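Local atomic coordinates of hypothetical dTDP-4-dehydrorhamnose 3,5-epimerase (Sulfolobus tokodaii, PDB entry 2B9U), a protein that probably catalyses the epimerisation at C3' and C5' of a dTDP-4-keto-6-deoxyhexose, a step in the making of dTDP-L-rhamnose. Residues M1-G9 with I13-P21; R53-H61 with W152-D163. One frame throughout, in Å; residues are numbered along the deposited sequence.

Contact 1 of 2, residues M1-G9 with I13-P21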
# COMPACT_ATOMS: atom_id res chain seq x y z
N MET A 1 -1.90 -1.03 -20.84
CA MET A 1 -2.92 -1.89 -20.12
C MET A 1 -2.47 -2.79 -18.92
O MET A 1 -3.00 -3.89 -18.75
CB MET A 1 -3.77 -2.69 -21.14
CG MET A 1 -3.15 -3.99 -21.70
SD MET A 1 -4.11 -4.70 -23.08
CE MET A 1 -5.22 -5.88 -22.28
N PRO A 2 -1.51 -2.34 -18.08
CA PRO A 2 -1.58 -2.86 -16.70
C PRO A 2 -2.73 -2.19 -15.93
O PRO A 2 -3.21 -2.72 -14.91
CB PRO A 2 -0.23 -2.45 -16.10
CG PRO A 2 0.62 -2.02 -17.27
CD PRO A 2 -0.33 -1.48 -18.28
N PHE A 3 -3.16 -1.03 -16.41
CA PHE A 3 -4.27 -0.27 -15.83
C PHE A 3 -5.21 0.27 -16.91
O PHE A 3 -4.81 0.51 -18.05
CB PHE A 3 -3.75 0.90 -14.99
CG PHE A 3 -2.74 0.51 -13.95
CD1 PHE A 3 -3.14 0.10 -12.68
CD2 PHE A 3 -1.37 0.56 -14.24
CE1 PHE A 3 -2.22 -0.26 -11.71
CE2 PHE A 3 -0.42 0.20 -13.26
CZ PHE A 3 -0.85 -0.21 -11.99
N GLU A 4 -6.47 0.47 -16.52
CA GLU A 4 -7.42 1.27 -17.27
C GLU A 4 -7.84 2.46 -16.42
O GLU A 4 -8.13 2.31 -15.25
CB GLU A 4 -8.63 0.44 -17.67
CG GLU A 4 -8.31 -0.56 -18.77
CD GLU A 4 -9.54 -1.04 -19.53
OE1 GLU A 4 -10.68 -0.89 -19.03
OE2 GLU A 4 -9.34 -1.58 -20.64
N PHE A 5 -7.86 3.65 -17.04
CA PHE A 5 -8.20 4.90 -16.37
C PHE A 5 -9.51 5.47 -16.91
O PHE A 5 -9.68 5.60 -18.12
CB PHE A 5 -7.07 5.92 -16.56
CG PHE A 5 -5.73 5.44 -16.06
CD1 PHE A 5 -4.88 4.69 -16.88
CD2 PHE A 5 -5.30 5.75 -14.77
CE1 PHE A 5 -3.64 4.26 -16.43
CE2 PHE A 5 -4.04 5.33 -14.31
CZ PHE A 5 -3.22 4.57 -15.14
N GLU A 6 -10.43 5.80 -16.00
CA GLU A 6 -11.70 6.44 -16.33
C GLU A 6 -11.87 7.78 -15.63
O GLU A 6 -11.79 7.85 -14.40
CB GLU A 6 -12.89 5.53 -16.00
CG GLU A 6 -12.63 4.06 -16.33
CD GLU A 6 -13.88 3.19 -16.36
OE1 GLU A 6 -14.87 3.52 -15.68
OE2 GLU A 6 -13.85 2.16 -17.08
N ASN A 7 -12.12 8.83 -16.42
CA ASN A 7 -12.43 10.16 -15.91
C ASN A 7 -13.80 10.19 -15.28
O ASN A 7 -14.80 9.95 -15.97
CB ASN A 7 -12.42 11.21 -17.03
CG ASN A 7 -11.08 11.33 -17.72
OD1 ASN A 7 -10.22 10.46 -17.60
ND2 ASN A 7 -10.91 12.43 -18.47
N LEU A 8 -13.87 10.53 -14.00
CA LEU A 8 -15.16 10.65 -13.32
C LEU A 8 -15.65 12.10 -13.20
O LEU A 8 -16.69 12.37 -12.60
CB LEU A 8 -15.13 9.95 -11.96
CG LEU A 8 -14.69 8.47 -11.89
CD1 LEU A 8 -14.94 7.93 -10.51
CD2 LEU A 8 -15.36 7.54 -12.93
N GLY A 9 -14.90 13.03 -13.79
CA GLY A 9 -15.20 14.45 -13.69
C GLY A 9 -14.31 15.18 -12.71
O GLY A 9 -13.89 14.62 -11.70
N ILE A 13 -10.22 10.40 -11.04
CA ILE A 13 -9.94 9.32 -11.96
C ILE A 13 -10.12 7.98 -11.26
O ILE A 13 -9.64 7.78 -10.15
CB ILE A 13 -8.51 9.41 -12.56
CG1 ILE A 13 -8.32 10.73 -13.34
CG2 ILE A 13 -8.25 8.23 -13.48
CD1 ILE A 13 -6.98 10.89 -14.02
N LEU A 14 -10.84 7.07 -11.92
CA LEU A 14 -10.95 5.70 -11.42
C LEU A 14 -9.90 4.85 -12.12
O LEU A 14 -9.79 4.88 -13.35
CB LEU A 14 -12.36 5.12 -11.66
CG LEU A 14 -12.54 3.72 -11.05
CD1 LEU A 14 -13.36 3.79 -9.76
CD2 LEU A 14 -13.14 2.77 -12.06
N ILE A 15 -9.12 4.11 -11.33
CA ILE A 15 -8.07 3.24 -11.86
C ILE A 15 -8.46 1.77 -11.67
O ILE A 15 -8.86 1.35 -10.58
CB ILE A 15 -6.67 3.52 -11.23
CG1 ILE A 15 -6.29 4.98 -11.41
CG2 ILE A 15 -5.57 2.69 -11.89
CD1 ILE A 15 -6.37 5.77 -10.15
N LYS A 16 -8.31 1.00 -12.74
CA LYS A 16 -8.71 -0.40 -12.72
C LYS A 16 -7.50 -1.25 -13.03
O LYS A 16 -6.99 -1.19 -14.15
CB LYS A 16 -9.78 -0.67 -13.77
CG LYS A 16 -10.99 0.22 -13.70
CD LYS A 16 -11.74 0.16 -15.02
CE LYS A 16 -13.21 -0.11 -14.80
NZ LYS A 16 -13.91 -0.50 -16.08
N PRO A 17 -7.02 -2.03 -12.04
CA PRO A 17 -5.82 -2.84 -12.24
C PRO A 17 -6.12 -4.21 -12.83
O PRO A 17 -7.27 -4.61 -12.91
CB PRO A 17 -5.24 -2.96 -10.81
CG PRO A 17 -6.45 -2.90 -9.90
CD PRO A 17 -7.56 -2.16 -10.67
N LYS A 18 -5.09 -4.94 -13.24
CA LYS A 18 -5.30 -6.29 -13.73
C LYS A 18 -4.96 -7.30 -12.66
O LYS A 18 -3.86 -7.27 -12.11
CB LYS A 18 -4.47 -6.56 -14.98
CG LYS A 18 -5.23 -6.27 -16.26
CD LYS A 18 -4.71 -7.18 -17.38
CE LYS A 18 -5.35 -6.81 -18.69
NZ LYS A 18 -4.86 -5.49 -19.16
N VAL A 19 -5.92 -8.18 -12.37
CA VAL A 19 -5.79 -9.17 -11.32
C VAL A 19 -5.57 -10.54 -11.98
O VAL A 19 -6.28 -10.93 -12.92
CB VAL A 19 -7.04 -9.13 -10.41
CG1 VAL A 19 -6.98 -10.19 -9.30
CG2 VAL A 19 -7.24 -7.72 -9.82
N PHE A 20 -4.56 -11.25 -11.47
CA PHE A 20 -4.14 -12.54 -11.98
C PHE A 20 -4.33 -13.57 -10.89
O PHE A 20 -3.51 -13.65 -9.96
CB PHE A 20 -2.67 -12.52 -12.41
CG PHE A 20 -2.36 -11.48 -13.44
CD1 PHE A 20 -2.07 -10.18 -13.07
CD2 PHE A 20 -2.39 -11.81 -14.79
CE1 PHE A 20 -1.80 -9.21 -14.05
CE2 PHE A 20 -2.13 -10.84 -15.77
CZ PHE A 20 -1.83 -9.55 -15.40
N PRO A 21 -5.43 -14.35 -10.99
CA PRO A 21 -5.75 -15.40 -10.06
C PRO A 21 -5.15 -16.72 -10.51
O PRO A 21 -5.03 -16.95 -11.70
CB PRO A 21 -7.28 -15.45 -10.12
CG PRO A 21 -7.58 -15.12 -11.58
CD PRO A 21 -6.47 -14.19 -12.03
O HOH W 1 -2.25 -3.64 -12.68

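Contact 2 of 2, residues R53-H61 with W152-D163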
# COMPACT_ATOMS: atom_id res chain seq x y z
N ARG A 53 -14.58 -0.49 11.04
CA ARG A 53 -15.70 -1.39 11.27
C ARG A 53 -16.87 -0.91 10.45
O ARG A 53 -16.96 0.27 10.14
CB ARG A 53 -16.06 -1.42 12.76
CG ARG A 53 -14.99 -2.10 13.59
CD ARG A 53 -15.13 -1.85 15.07
NE ARG A 53 -14.06 -2.53 15.81
CZ ARG A 53 -14.00 -2.65 17.13
NH1 ARG A 53 -14.95 -2.16 17.91
NH2 ARG A 53 -12.97 -3.29 17.68
N LYS A 54 -17.78 -1.82 10.09
CA LYS A 54 -18.97 -1.48 9.31
C LYS A 54 -19.74 -0.29 9.89
O LYS A 54 -20.01 -0.22 11.09
CB LYS A 54 -19.88 -2.69 9.18
CG LYS A 54 -21.19 -2.47 8.43
CD LYS A 54 -21.96 -3.78 8.24
CE LYS A 54 -23.37 -3.53 7.68
NZ LYS A 54 -24.20 -4.78 7.56
N GLY A 55 -20.08 0.65 9.01
CA GLY A 55 -20.84 1.83 9.38
C GLY A 55 -20.00 3.03 9.73
O GLY A 55 -20.52 4.15 9.86
N VAL A 56 -18.70 2.81 9.91
CA VAL A 56 -17.78 3.89 10.24
C VAL A 56 -17.78 4.91 9.10
O VAL A 56 -17.80 4.53 7.93
CB VAL A 56 -16.33 3.36 10.54
CG1 VAL A 56 -15.28 4.44 10.38
CG2 VAL A 56 -16.29 2.74 11.93
N VAL A 57 -17.81 6.20 9.46
CA VAL A 57 -17.59 7.28 8.52
C VAL A 57 -16.31 8.01 8.93
O VAL A 57 -16.13 8.33 10.11
CB VAL A 57 -18.77 8.28 8.53
CG1 VAL A 57 -18.47 9.49 7.65
CG2 VAL A 57 -20.07 7.59 8.09
N ARG A 58 -15.43 8.25 7.95
CA ARG A 58 -14.25 9.07 8.14
C ARG A 58 -14.30 10.14 7.05
O ARG A 58 -14.47 9.80 5.88
CB ARG A 58 -12.96 8.25 7.98
CG ARG A 58 -12.77 7.17 9.02
CD ARG A 58 -11.53 6.33 8.73
NE ARG A 58 -11.48 5.12 9.54
CZ ARG A 58 -10.77 4.98 10.66
NH1 ARG A 58 -10.02 5.97 11.11
NH2 ARG A 58 -10.79 3.82 11.31
N GLY A 59 -14.15 11.41 7.43
CA GLY A 59 -14.12 12.51 6.46
C GLY A 59 -14.86 13.75 6.95
O GLY A 59 -15.37 13.77 8.06
N LEU A 60 -14.95 14.79 6.12
CA LEU A 60 -14.36 14.80 4.77
C LEU A 60 -13.11 15.68 4.82
O LEU A 60 -13.20 16.90 5.01
CB LEU A 60 -15.39 15.31 3.75
CG LEU A 60 -16.83 14.77 3.80
CD1 LEU A 60 -17.77 15.46 2.80
CD2 LEU A 60 -16.86 13.28 3.59
N HIS A 61 -11.94 15.05 4.69
CA HIS A 61 -10.67 15.70 5.00
C HIS A 61 -9.91 16.22 3.80
O HIS A 61 -9.94 15.63 2.72
CB HIS A 61 -9.75 14.74 5.74
CG HIS A 61 -10.36 14.13 6.96
ND1 HIS A 61 -10.26 12.78 7.25
CD2 HIS A 61 -11.08 14.67 7.97
CE1 HIS A 61 -10.88 12.53 8.38
NE2 HIS A 61 -11.38 13.66 8.85
N TRP A 152 -25.32 8.98 3.39
CA TRP A 152 -24.62 7.71 3.54
C TRP A 152 -25.64 6.58 3.70
O TRP A 152 -26.69 6.80 4.30
CB TRP A 152 -23.72 7.76 4.79
CG TRP A 152 -22.66 8.86 4.74
CD1 TRP A 152 -22.66 10.03 5.45
CD2 TRP A 152 -21.47 8.87 3.94
NE1 TRP A 152 -21.55 10.77 5.14
CE2 TRP A 152 -20.79 10.08 4.22
CE3 TRP A 152 -20.91 7.97 3.03
CZ2 TRP A 152 -19.58 10.41 3.62
CZ3 TRP A 152 -19.70 8.31 2.43
CH2 TRP A 152 -19.05 9.52 2.72
N PRO A 153 -25.34 5.38 3.16
CA PRO A 153 -26.34 4.29 3.18
C PRO A 153 -26.56 3.58 4.53
O PRO A 153 -27.66 3.10 4.80
CB PRO A 153 -25.83 3.31 2.12
CG PRO A 153 -24.36 3.56 2.04
CD PRO A 153 -24.10 4.99 2.46
N ILE A 154 -25.54 3.52 5.38
CA ILE A 154 -25.66 2.83 6.67
C ILE A 154 -26.05 3.81 7.76
O ILE A 154 -25.44 4.88 7.91
CB ILE A 154 -24.40 2.00 7.01
CG1 ILE A 154 -24.22 0.88 5.98
CG2 ILE A 154 -24.49 1.41 8.43
CD1 ILE A 154 -22.85 0.25 5.99
N LYS A 155 -27.08 3.41 8.51
CA LYS A 155 -27.75 4.22 9.51
C LYS A 155 -26.95 4.26 10.81
O LYS A 155 -26.88 5.30 11.48
CB LYS A 155 -29.13 3.59 9.77
CG LYS A 155 -30.14 4.43 10.55
CD LYS A 155 -31.54 3.80 10.39
CE LYS A 155 -32.13 4.10 8.98
NZ LYS A 155 -32.70 2.88 8.28
N GLU A 156 -26.35 3.13 11.16
CA GLU A 156 -25.53 3.03 12.38
C GLU A 156 -24.14 3.59 12.11
O GLU A 156 -23.17 2.87 12.01
CB GLU A 156 -25.45 1.58 12.88
CG GLU A 156 -26.81 0.85 12.96
CD GLU A 156 -27.43 0.54 11.60
OE1 GLU A 156 -26.69 0.48 10.59
OE2 GLU A 156 -28.68 0.37 11.54
N VAL A 157 -24.08 4.92 11.99
CA VAL A 157 -22.85 5.64 11.71
C VAL A 157 -21.92 5.65 12.93
O VAL A 157 -22.36 5.95 14.05
CB VAL A 157 -23.17 7.09 11.25
CG1 VAL A 157 -21.94 8.01 11.36
CG2 VAL A 157 -23.77 7.10 9.83
N ILE A 158 -20.66 5.29 12.71
CA ILE A 158 -19.61 5.38 13.74
C ILE A 158 -18.58 6.43 13.34
O ILE A 158 -17.98 6.37 12.28
CB ILE A 158 -18.97 4.00 14.05
CG1 ILE A 158 -20.05 3.03 14.54
CG2 ILE A 158 -17.83 4.11 15.07
CD1 ILE A 158 -19.67 1.57 14.38
N ILE A 159 -18.37 7.42 14.19
CA ILE A 159 -17.67 8.61 13.75
C ILE A 159 -16.93 9.26 14.91
O ILE A 159 -17.36 9.16 16.06
CB ILE A 159 -18.65 9.59 13.04
CG1 ILE A 159 -17.91 10.77 12.42
CG2 ILE A 159 -19.80 10.01 13.99
CD1 ILE A 159 -18.70 11.49 11.33
N SER A 160 -15.81 9.91 14.63
CA SER A 160 -14.97 10.46 15.68
C SER A 160 -15.47 11.85 16.10
O SER A 160 -16.15 12.55 15.32
CB SER A 160 -13.52 10.56 15.22
OG SER A 160 -13.38 11.70 14.39
N ASP A 161 -15.11 12.23 17.33
CA ASP A 161 -15.35 13.57 17.86
C ASP A 161 -14.83 14.66 16.91
O ASP A 161 -15.55 15.61 16.63
CB ASP A 161 -14.69 13.74 19.24
CG ASP A 161 -15.42 12.99 20.35
OD1 ASP A 161 -16.45 12.33 20.10
OD2 ASP A 161 -14.95 13.08 21.51
N LYS A 162 -13.60 14.50 16.42
CA LYS A 162 -13.02 15.43 15.44
C LYS A 162 -13.89 15.60 14.21
O LYS A 162 -14.10 16.72 13.73
CB LYS A 162 -11.62 14.97 15.01
CG LYS A 162 -10.45 15.61 15.79
CD LYS A 162 -9.11 14.87 15.58
CE LYS A 162 -8.62 14.89 14.13
NZ LYS A 162 -7.51 13.87 13.92
N ASP A 163 -14.42 14.48 13.70
CA ASP A 163 -15.21 14.51 12.48
C ASP A 163 -16.61 15.08 12.73
O ASP A 163 -17.23 15.65 11.84
CB ASP A 163 -15.26 13.12 11.80
CG ASP A 163 -13.96 12.78 11.06
OD1 ASP A 163 -13.07 13.66 10.95
OD2 ASP A 163 -13.83 11.63 10.59
O HOH W 2 -22.42 0.29 12.32
O HOH W 3 -14.71 9.55 11.99
O HOH W 4 -17.37 15.01 9.32

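Contact 1 of 2, residues M1-G9 with I13-P21
Glu-6 and Lys-16 cross on one face of a two-stranded antiparallel pair and join in a salt bridge. Lys-16 NZ lies 2.8 Å from Glu-6 OE2 and meets it from above the carboxylate plane, not within it. The lysine chain bends at its third torsion (chi3 130°), which carries CE and NZ to the carboxylate. Glu-4 OE1 stays 4.4 Å from Lys-16 NZ, beyond a salt bridge, but its charge probably adds to the field there. Beside Glu-6, Leu-14 runs in the same direction, and Leu-8 reaches across to Leu-14 CB with CD1. An alanine in place of Glu-6 would probably leave the Lys-16 ammonium without its salt-bridge mate and free its end to turn.

The contacts on the other face are apolar. The Phe-5 ring lies alongside Ile-15, with CD2 3.6 Å from Ile-15 CG1, while Ile-13 CG2 sits at the ring edge. Phe-3 crosses Ile-15 at a slant and brings CD1 to 3.6 Å from its CG2. Phe-36 of helix 33-37 meets the Phe-3 ring edge-to-face.

Between the faces, Glu-4 and Glu-6 pair with Lys-16 and Leu-14 as hydrogen-bonded pairs. Glu-6 N gives to Leu-14 O at 2.9 Å and takes up a nearly straight line (169°). Past Pro-17 the regular pairing gives way, and one water bridges Pro-2 O and Lys-18 N. The arrangement is a beta hairpin, with strand 3-9 next to strand 12-22 in a sheet of the jelly-roll-like cupin fold.

Contact 2 of 2, residues R53-H61 with W152-D163
Asp-163 reaches from the first turn of helix 161-164 to the strand that holds Gly-59 and His-61. Its CB lies 3.8 Å from Gly-59 O. CG is set anti to the carbonyl carbon (chi1 -77°), and this turns the carboxylate to the strand. Asp-163 OD1 takes the N-H of His-61 NE2 at 2.7 Å. The oxygen lies close to the imidazole plane, and the nitrogen comes in on the syn side of the carboxylate. The ring and carboxylate planes are 44° apart. Asp-163 OD2 accepts from Gly-59 N at 3.2 Å, from well above the carboxylate plane, and also from a water that bridges to Val-57 O and Ser-160 N. Three bonds thus grip the carboxylate and fix its rotation. Gly-59 CA lies over the centre of one face of the imidazole.

Ser-160 is the N-cap of this helix, and its OG accepts from Asp-163 N at 3.0 Å. Strand 57-63 belongs to the five-stranded sheet of the cupin barrel. The His-61 side chain is about 10 Å from that of Tyr-137, which is predicted to stack on the thymine of the substrate.

Further back along the strand, Val-57 N donates to Ile-158 O at 2.8 Å. Val-57 CG1 sits over one face of the Trp-152 indole, offset toward its rim. Val-57 CG2 meets Val-157 CG1 at 3.8 Å. Leu-60 CD2 comes to the indole edge near CZ2, while Trp-152 NE1 is bonded to Tyr-147 O. Gly-55 is the third residue of a type II turn from Arg-53 to Val-56, and a CB there would run into Glu-156 O. Ile-154 CG2 packs 3.8 Å from Gly-55 CA. Lys-23 of the second subunit donates to Ile-159 O.

From the N terminus, contact 1 closes first: strand 3-9 turns back at once onto strand 12-22, a local hairpin with three residues between its segments. Contact 2 opens later, at residues 53-61. It closes only when the chain returns at 152-163, after 90 residues that hold much of the barrel. The two loops follow in series, neither nested nor crossed. Contact 1 pairs two neighbouring strands of the seven-stranded sheet, while contact 2 ties a late loop and helix 161-164 to strand 57-63 of the five-stranded sheet. They lie on opposite sides of the chain's centre, with centres 27 Å apart and nearest atoms about 14 Å apart. The second subunit reaches contact 2 but not contact 1.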